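Local coordinates for protein DegT/DnrJ/EryC1/StrS aminotransferase (Brucella abortus 2308, PDB 4QGR) that binds pyridoxal 5'-phosphate and probably catalyses a PLP-dependent transamination, at residues F86-T91 with Y116-E121; P106-V111 with Y336-G341. One frame throughout, in Å; residues are numbered along the deposited sequence. Where two conformers were deposited one is given.

Contact 1. Residues F86-T91 with Y116-E121; sequences FVPSFT and YNMNVE
Met118 reaches across to the C-terminal end of strand 83-88 and lays its methyl against Pro88, in the large mixed sheet of this PLP-dependent aminotransferase fold. Met118 CG stands anti to its own backbone N (chi1 -178°), the next torsion is also extended, and the bend at chi3 turns CE onto the strand. The two side chains cross at about a right angle, with Met118 CE 3.6 Å from Pro88 CD. The same methyl lies 3.7 Å from Phe86 O, a packing contact that places it along the backbone of three successive residues. Phe86 directs its ring away from Met118, against Leu123, Ala126 and Ile127 of helix 120-133, which Asn119 caps through OD1 to the backbone N of Gln122. Farther along, Phe90, centre of an inverse gamma turn, meets Tyr116 loosely, its ring CD2 4.5 Å from Tyr116 CB. The hydroxyl of Tyr116 is engaged by Glu301, while Tyr323 meets the Phe90 ring edge-to-face. The chain then reaches Thr91, which touches PLP. A water links the segments, donating to both carbonyls, 3.0 Å from Phe90 O and 2.9 Å from Tyr116 O.

Contact 2. Residues P106-V111 with Y336-G341; sequences PVFVDV and YSVAPG
Residues 106-109 and 336-339 run side by side in parallel, their end-to-end directions 29° apart, and the short, weakly bonded strand 337-338 is the outermost strand, within this chain, at one margin of the large mixed sheet of the PLP-dependent aminotransferase fold. Phe108 is the centre of the pairing and uses both of its backbone polar atoms: its N donates to Ser337 O in a nearly straight bond of 3.0 Å, and its O receives Ala339 N at 2.9 Å. The Val107 CA-H also points at Ser337 O, giving that carbonyl a second, weaker contact. Two residues earlier on the same strand, Pro106 lies over one face of the Tyr336 ring in a CH-pi contact. Pro106 CD sits 3.5 Å from the ring centroid and only 1° off the normal, while Pro106 CG reaches over the CG-CD2 side of the ring. Tyr336 CG is anti to its carbonyl carbon (chi1 -70°), which leaves the ring on the side of its own backbone N, with one face against Pro106. Phe108 and Val338 project to the same face of the sheet; in the conformer given, Val338 CG1 comes to the edge of the phenyl ring and lies 4.2 Å from Phe108 CB. Loops bearing Leu327, His328 and Tyr333 also pack on this phenyl group. Ala339 turns its methyl toward the strand and also touches Gln122 and Ala126 of helix 120-133. Beside Pro106 a water bridges the backbones, donating to Pro106 O at 2.7 Å and accepting from Ser337 N at 2.9 Å.

In the fold
Strands 83-88 and 105-109 are neighbours in the large mixed sheet, and their bonding, including Val87 O to Val109 N, joins contact 1 to contact 2. A second tie is Asn119 N to Asp110 O, while Val111 packs against the carbonyls of Tyr116 and Asn117. Every touching residue of contact 1 is buried, closer to the chain's centre and to PLP; contact 2, at the sheet margin, is mostly buried too, with Val338 at its exposed rim. Their chemistry differs: contact 1 relies on apolar side chains and one shared water, whereas contact 2 adds direct backbone bonding and a proline-tyrosine face contact. Helix 120-133 begins inside contact 1, packs against Phe86 there, and also receives Ala339 of contact 2.

Contact 1. Residues F86-T91 with Y116-E121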
ATOM      1  N   PHE A  86      11.284  12.485  16.176  1.00 11.86           N
ATOM      2  CA  PHE A  86      10.439  13.184  17.168  1.00 12.05           C
ATOM      3  C   PHE A  86       9.061  13.418  16.590  1.00 11.75           C
ATOM      4  O   PHE A  86       8.955  13.987  15.498  1.00 11.97           O
ATOM      5  CB  PHE A  86      11.134  14.512  17.595  1.00 12.67           C
ATOM      6  CG  PHE A  86      12.476  14.256  18.186  1.00 13.17           C
ATOM      7  CD1 PHE A  86      13.588  14.068  17.347  1.00 13.65           C
ATOM      8  CD2 PHE A  86      12.607  13.978  19.533  1.00 13.77           C
ATOM      9  CE1 PHE A  86      14.798  13.739  17.841  1.00 14.30           C
ATOM     10  CE2 PHE A  86      13.842  13.667  20.057  1.00 13.81           C
ATOM     11  CZ  PHE A  86      14.940  13.525  19.227  1.00 14.24           C
ATOM     12  N   VAL A  87       8.042  12.906  17.287  1.00 11.62           N
ATOM     13  CA  VAL A  87       6.644  12.872  16.800  1.00 11.70           C
ATOM     14  C   VAL A  87       5.682  13.213  17.929  1.00 12.01           C
ATOM     15  O   VAL A  87       6.007  13.035  19.132  1.00 12.47           O
ATOM     16  CB  VAL A  87       6.292  11.482  16.177  1.00 11.64           C
ATOM     17  CG1 VAL A  87       7.336  11.113  15.141  1.00 11.69           C
ATOM     18  CG2 VAL A  87       6.247  10.375  17.223  1.00 11.85           C
ATOM     19  N   PRO A  88       4.480  13.716  17.568  1.00 12.30           N
ATOM     20  CA  PRO A  88       3.474  13.814  18.622  1.00 12.63           C
ATOM     21  C   PRO A  88       2.929  12.451  19.017  1.00 12.79           C
ATOM     22  O   PRO A  88       3.014  11.492  18.260  1.00 12.29           O
ATOM     23  CB  PRO A  88       2.359  14.650  17.970  1.00 12.54           C
ATOM     24  CG  PRO A  88       2.861  15.063  16.635  1.00 12.06           C
ATOM     25  CD  PRO A  88       3.940  14.116  16.257  1.00 11.87           C
ATOM     26  N   SER A  89       2.450  12.362  20.256  1.00 13.46           N
ATOM     27  CA  SER A  89       1.651  11.224  20.705  1.00 13.12           C
ATOM     28  C   SER A  89       0.159  11.451  20.387  1.00 13.05           C
ATOM     29  O   SER A  89      -0.585  10.480  20.181  1.00 13.66           O
ATOM     30  CB  SER A  89       1.864  11.050  22.211  1.00 13.93           C
ATOM     31  OG  SER A  89       0.979  10.090  22.750  1.00 13.60           O
ATOM     32  N   PHE A  90      -0.293  12.708  20.385  1.00 12.74           N
ATOM     33  CA  PHE A  90      -1.675  13.023  20.049  1.00 12.49           C
ATOM     34  C   PHE A  90      -1.835  13.151  18.540  1.00 12.80           C
ATOM     35  O   PHE A  90      -1.790  14.251  18.006  1.00 13.12           O
ATOM     36  CB  PHE A  90      -2.110  14.310  20.770  1.00 12.75           C
ATOM     37  CG  PHE A  90      -3.587  14.440  20.924  1.00 12.48           C
ATOM     38  CD1 PHE A  90      -4.249  13.654  21.834  1.00 12.82           C
ATOM     39  CD2 PHE A  90      -4.313  15.344  20.132  1.00 12.90           C
ATOM     40  CE1 PHE A  90      -5.614  13.735  21.984  1.00 12.99           C
ATOM     41  CE2 PHE A  90      -5.686  15.443  20.265  1.00 12.76           C
ATOM     42  CZ  PHE A  90      -6.339  14.634  21.187  1.00 12.69           C
ATOM     43  N   THR A  91      -1.932  12.005  17.866  1.00 13.08           N
ATOM     44  CA  THR A  91      -2.047  11.918  16.429  1.00 12.69           C
ATOM     45  C   THR A  91      -2.472  10.483  16.075  1.00 13.32           C
ATOM     46  O   THR A  91      -2.535   9.593  16.955  1.00 13.08           O
ATOM     47  CB  THR A  91      -0.708  12.280  15.741  1.00 12.98           C
ATOM     48  OG1 THR A  91      -0.873  12.292  14.330  1.00 12.19           O
ATOM     49  CG2 THR A  91       0.440  11.310  16.154  1.00 12.83           C
ATOM     50  N   TYR A 116      -3.405  21.815  19.575  1.00 13.12           N
ATOM     51  CA  TYR A 116      -3.271  20.360  19.518  1.00 12.86           C
ATOM     52  C   TYR A 116      -2.112  19.896  18.647  1.00 12.22           C
ATOM     53  O   TYR A 116      -2.036  18.713  18.257  1.00 11.77           O
ATOM     54  CB  TYR A 116      -4.582  19.696  19.049  1.00 13.30           C
ATOM     55  CG  TYR A 116      -5.805  20.180  19.771  1.00 14.76           C
ATOM     56  CD1 TYR A 116      -5.824  20.285  21.156  1.00 15.19           C
ATOM     57  CD2 TYR A 116      -6.964  20.560  19.071  1.00 15.39           C
ATOM     58  CE1 TYR A 116      -6.954  20.710  21.831  1.00 16.26           C
ATOM     59  CE2 TYR A 116      -8.094  20.976  19.749  1.00 16.31           C
ATOM     60  CZ  TYR A 116      -8.080  21.049  21.136  1.00 17.04           C
ATOM     61  OH  TYR A 116      -9.185  21.496  21.839  1.00 18.48           O
ATOM     62  N   ASN A 117      -1.192  20.821  18.369  1.00 11.92           N
ATOM     63  CA  ASN A 117      -0.021  20.545  17.558  1.00 11.80           C
ATOM     64  C   ASN A 117       1.286  20.552  18.394  1.00 12.07           C
ATOM     65  O   ASN A 117       1.330  21.117  19.485  1.00 12.35           O
ATOM     66  CB  ASN A 117       0.043  21.543  16.385  1.00 11.75           C
ATOM     67  CG  ASN A 117      -0.962  21.219  15.298  1.00 11.47           C
ATOM     68  OD1 ASN A 117      -1.320  20.052  15.117  1.00 11.13           O
ATOM     69  ND2 ASN A 117      -1.347  22.209  14.509  1.00 12.38           N
ATOM     70  N   MET A 118       2.315  19.919  17.861  1.00 12.19           N
ATOM     71  CA  MET A 118       3.593  19.666  18.589  1.00 13.05           C
ATOM     72  C   MET A 118       4.095  20.897  19.341  1.00 13.08           C
ATOM     73  O   MET A 118       4.277  21.965  18.767  1.00 12.96           O
ATOM     74  CB  MET A 118       4.666  19.216  17.589  1.00 13.81           C
ATOM     75  CG  MET A 118       6.022  18.866  18.238  1.00 15.13           C
ATOM     76  SD  MET A 118       7.237  18.179  17.115  1.00 16.18           S
ATOM     77  CE  MET A 118       6.574  16.553  16.738  1.00 16.54           C
ATOM     78  N   ASN A 119       4.396  20.699  20.623  1.00 13.82           N
ATOM     79  CA  ASN A 119       4.914  21.718  21.516  1.00 14.50           C
ATOM     80  C   ASN A 119       6.403  21.936  21.174  1.00 14.66           C
ATOM     81  O   ASN A 119       7.237  21.016  21.256  1.00 13.42           O
ATOM     82  CB  ASN A 119       4.757  21.240  22.986  1.00 15.72           C
ATOM     83  CG  ASN A 119       5.373  22.187  24.007  1.00 17.00           C
ATOM     84  OD1 ASN A 119       6.456  22.704  23.815  1.00 17.18           O
ATOM     85  ND2 ASN A 119       4.723  22.326  25.144  1.00 18.34           N
ATOM     86  N   VAL A 120       6.722  23.142  20.766  1.00 15.06           N
ATOM     87  CA  VAL A 120       8.050  23.422  20.249  1.00 16.28           C
ATOM     88  C   VAL A 120       9.131  23.416  21.330  1.00 16.30           C
ATOM     89  O   VAL A 120      10.261  22.931  21.099  1.00 15.77           O
ATOM     90  CB  VAL A 120       8.008  24.755  19.514  1.00 17.88           C
ATOM     91  CG1 VAL A 120       9.417  25.277  19.260  1.00 20.22           C
ATOM     92  CG2 VAL A 120       7.173  24.544  18.250  1.00 18.35           C
ATOM     93  N   GLU A 121       8.823  23.995  22.490  1.00 16.39           N
ATOM     94  CA  GLU A 121       9.809  24.054  23.561  1.00 18.36           C
ATOM     95  C   GLU A 121      10.172  22.659  24.012  1.00 16.71           C
ATOM     96  O   GLU A 121      11.357  22.357  24.296  1.00 16.83           O
ATOM     97  CB  GLU A 121       9.298  24.836  24.768  1.00 21.63           C
ATOM     98  CG  GLU A 121       9.262  26.342  24.569  1.00 24.79           C
ATOM     99  CD  GLU A 121       8.046  26.861  23.819  1.00 28.43           C
ATOM    100  OE1 GLU A 121       7.075  26.096  23.544  1.00 29.09           O
ATOM    101  OE2 GLU A 121       8.084  28.078  23.487  1.00 34.94           O
TER
HETATM  102  O   HOH W   1      -0.510  16.713  16.859  1.00 11.73           O

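Contact 2. Residues P106-V111 with Y336-G341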
ATOM      1  N   PRO A 106      10.588   6.188  17.675  1.00 14.12           N
ATOM      2  CA  PRO A 106       9.918   7.450  17.925  1.00 14.06           C
ATOM      3  C   PRO A 106      10.225   7.966  19.316  1.00 13.92           C
ATOM      4  O   PRO A 106      10.500   7.185  20.258  1.00 15.53           O
ATOM      5  CB  PRO A 106       8.434   7.105  17.782  1.00 14.39           C
ATOM      6  CG  PRO A 106       8.358   5.657  18.179  1.00 14.99           C
ATOM      7  CD  PRO A 106       9.669   5.040  17.719  1.00 14.36           C
ATOM      8  N   VAL A 107      10.302   9.284  19.430  1.00 13.27           N
ATOM      9  CA  VAL A 107      10.393   9.941  20.731  1.00 12.90           C
ATOM     10  C   VAL A 107       9.198  10.869  20.796  1.00 12.45           C
ATOM     11  O   VAL A 107       9.041  11.750  19.930  1.00 12.25           O
ATOM     12  CB  VAL A 107      11.710  10.740  20.915  1.00 13.50           C
ATOM     13  CG1 VAL A 107      11.703  11.409  22.277  1.00 13.68           C
ATOM     14  CG2 VAL A 107      12.924   9.859  20.673  1.00 14.00           C
ATOM     15  N   PHE A 108       8.324  10.664  21.780  1.00 12.33           N
ATOM     16  CA  PHE A 108       7.055  11.388  21.857  1.00 12.66           C
ATOM     17  C   PHE A 108       7.073  12.759  22.520  1.00 12.53           C
ATOM     18  O   PHE A 108       7.642  12.931  23.570  1.00 13.61           O
ATOM     19  CB  PHE A 108       5.991  10.534  22.557  1.00 12.58           C
ATOM     20  CG  PHE A 108       5.568   9.317  21.776  1.00 12.19           C
ATOM     21  CD1 PHE A 108       4.831   9.437  20.612  1.00 12.23           C
ATOM     22  CD2 PHE A 108       5.819   8.048  22.279  1.00 12.46           C
ATOM     23  CE1 PHE A 108       4.428   8.323  19.902  1.00 11.85           C
ATOM     24  CE2 PHE A 108       5.385   6.927  21.596  1.00 12.77           C
ATOM     25  CZ  PHE A 108       4.680   7.074  20.397  1.00 12.17           C
ATOM     26  N   VAL A 109       6.492  13.751  21.850  1.00 12.20           N
ATOM     27  CA  VAL A 109       6.468  15.118  22.311  1.00 12.25           C
ATOM     28  C   VAL A 109       5.019  15.501  22.556  1.00 12.59           C
ATOM     29  O   VAL A 109       4.134  15.073  21.825  1.00 12.64           O
ATOM     30  CB  VAL A 109       7.111  16.041  21.255  1.00 12.06           C
ATOM     31  CG1 VAL A 109       7.159  17.489  21.790  1.00 12.45           C
ATOM     32  CG2 VAL A 109       8.480  15.511  20.915  1.00 12.57           C
ATOM     33  N   ASP A 110       4.744  16.317  23.554  1.00 12.98           N
ATOM     34  CA  ASP A 110       3.372  16.702  23.863  1.00 13.39           C
ATOM     35  C   ASP A 110       2.897  17.707  22.825  1.00 13.39           C
ATOM     36  O   ASP A 110       3.685  18.215  21.996  1.00 13.30           O
ATOM     37  CB  ASP A 110       3.271  17.356  25.247  1.00 14.07           C
ATOM     38  CG  ASP A 110       1.946  17.096  25.948  1.00 14.22           C
ATOM     39  OD1 ASP A 110       1.032  16.487  25.365  1.00 14.15           O
ATOM     40  OD2 ASP A 110       1.869  17.483  27.142  1.00 15.24           O
ATOM     41  N   VAL A 111       1.597  18.001  22.889  1.00 13.27           N
ATOM     42  CA  VAL A 111       1.007  19.020  22.055  1.00 13.31           C
ATOM     43  C   VAL A 111       0.566  20.203  22.887  1.00 13.76           C
ATOM     44  O   VAL A 111       0.332  20.122  24.106  1.00 13.92           O
ATOM     45  CB  VAL A 111      -0.181  18.484  21.213  1.00 13.05           C
ATOM     46  CG1 VAL A 111       0.311  17.418  20.278  1.00 12.93           C
ATOM     47  CG2 VAL A 111      -1.258  17.851  22.116  1.00 13.35           C
ATOM     48  N   TYR A 336       8.528   3.212  24.156  1.00 16.84           N
ATOM     49  CA  TYR A 336       9.413   4.219  23.539  1.00 16.39           C
ATOM     50  C   TYR A 336       9.542   5.438  24.474  1.00 17.06           C
ATOM     51  O   TYR A 336       8.724   5.635  25.383  1.00 16.37           O
ATOM     52  CB  TYR A 336       8.926   4.633  22.136  1.00 15.66           C
ATOM     53  CG  TYR A 336       9.083   3.534  21.119  1.00 15.69           C
ATOM     54  CD1 TYR A 336      10.334   3.036  20.797  1.00 16.17           C
ATOM     55  CD2 TYR A 336       7.978   3.028  20.414  1.00 15.14           C
ATOM     56  CE1 TYR A 336      10.484   2.029  19.856  1.00 16.50           C
ATOM     57  CE2 TYR A 336       8.127   2.048  19.453  1.00 15.48           C
ATOM     58  CZ  TYR A 336       9.386   1.555  19.170  1.00 16.86           C
ATOM     59  OH  TYR A 336       9.565   0.564  18.223  1.00 18.60           O
ATOM     60  N   SER A 337      10.600   6.225  24.271  1.00 17.09           N
ATOM     61  CA  SER A 337      10.872   7.334  25.174  0.50 17.76           C
ATOM     62  C   SER A 337       9.928   8.504  24.936  1.00 17.58           C
ATOM     63  O   SER A 337       9.367   8.677  23.831  1.00 15.41           O
ATOM     64  CB  SER A 337      12.320   7.798  25.065  0.50 18.61           C
ATOM     65  OG  SER A 337      13.214   6.730  25.254  0.50 19.04           O
ATOM     66  N   VAL A 338       9.756   9.284  25.994  1.00 18.02           N
ATOM     67  CA  VAL A 338       8.912  10.481  25.936  0.70 17.80           C
ATOM     68  C   VAL A 338       9.714  11.675  26.396  1.00 17.03           C
ATOM     69  O   VAL A 338      10.615  11.576  27.207  1.00 17.78           O
ATOM     70  CB  VAL A 338       7.588  10.371  26.749  0.70 18.83           C
ATOM     71  CG1 VAL A 338       6.845   9.074  26.411  0.70 19.25           C
ATOM     72  CG2 VAL A 338       7.827  10.449  28.238  0.70 19.91           C
ATOM     73  N   ALA A 339       9.394  12.816  25.837  1.00 15.95           N
ATOM     74  CA  ALA A 339      10.092  14.036  26.126  1.00 15.98           C
ATOM     75  C   ALA A 339      10.140  14.327  27.638  1.00 16.01           C
ATOM     76  O   ALA A 339       9.255  13.917  28.386  1.00 14.80           O
ATOM     77  CB  ALA A 339       9.423  15.188  25.380  1.00 15.99           C
ATOM     78  N   PRO A 340      11.154  15.074  28.081  1.00 16.23           N
ATOM     79  CA  PRO A 340      11.240  15.437  29.479  1.00 17.17           C
ATOM     80  C   PRO A 340      10.001  16.190  29.934  1.00 17.58           C
ATOM     81  O   PRO A 340       9.579  17.136  29.285  1.00 17.09           O
ATOM     82  CB  PRO A 340      12.454  16.363  29.529  1.00 17.54           C
ATOM     83  CG  PRO A 340      13.285  15.931  28.372  1.00 17.54           C
ATOM     84  CD  PRO A 340      12.309  15.587  27.315  1.00 16.52           C
ATOM     85  N   GLY A 341       9.467  15.771  31.059  1.00 17.25           N
ATOM     86  CA  GLY A 341       8.295  16.381  31.609  1.00 18.46           C
ATOM     87  C   GLY A 341       7.020  15.599  31.361  1.00 18.33           C
ATOM     88  O   GLY A 341       6.003  15.889  31.974  1.00 20.60           O
TER
HETATM   89  O   HOH W   2      12.314   6.168  21.940  1.00 13.51           O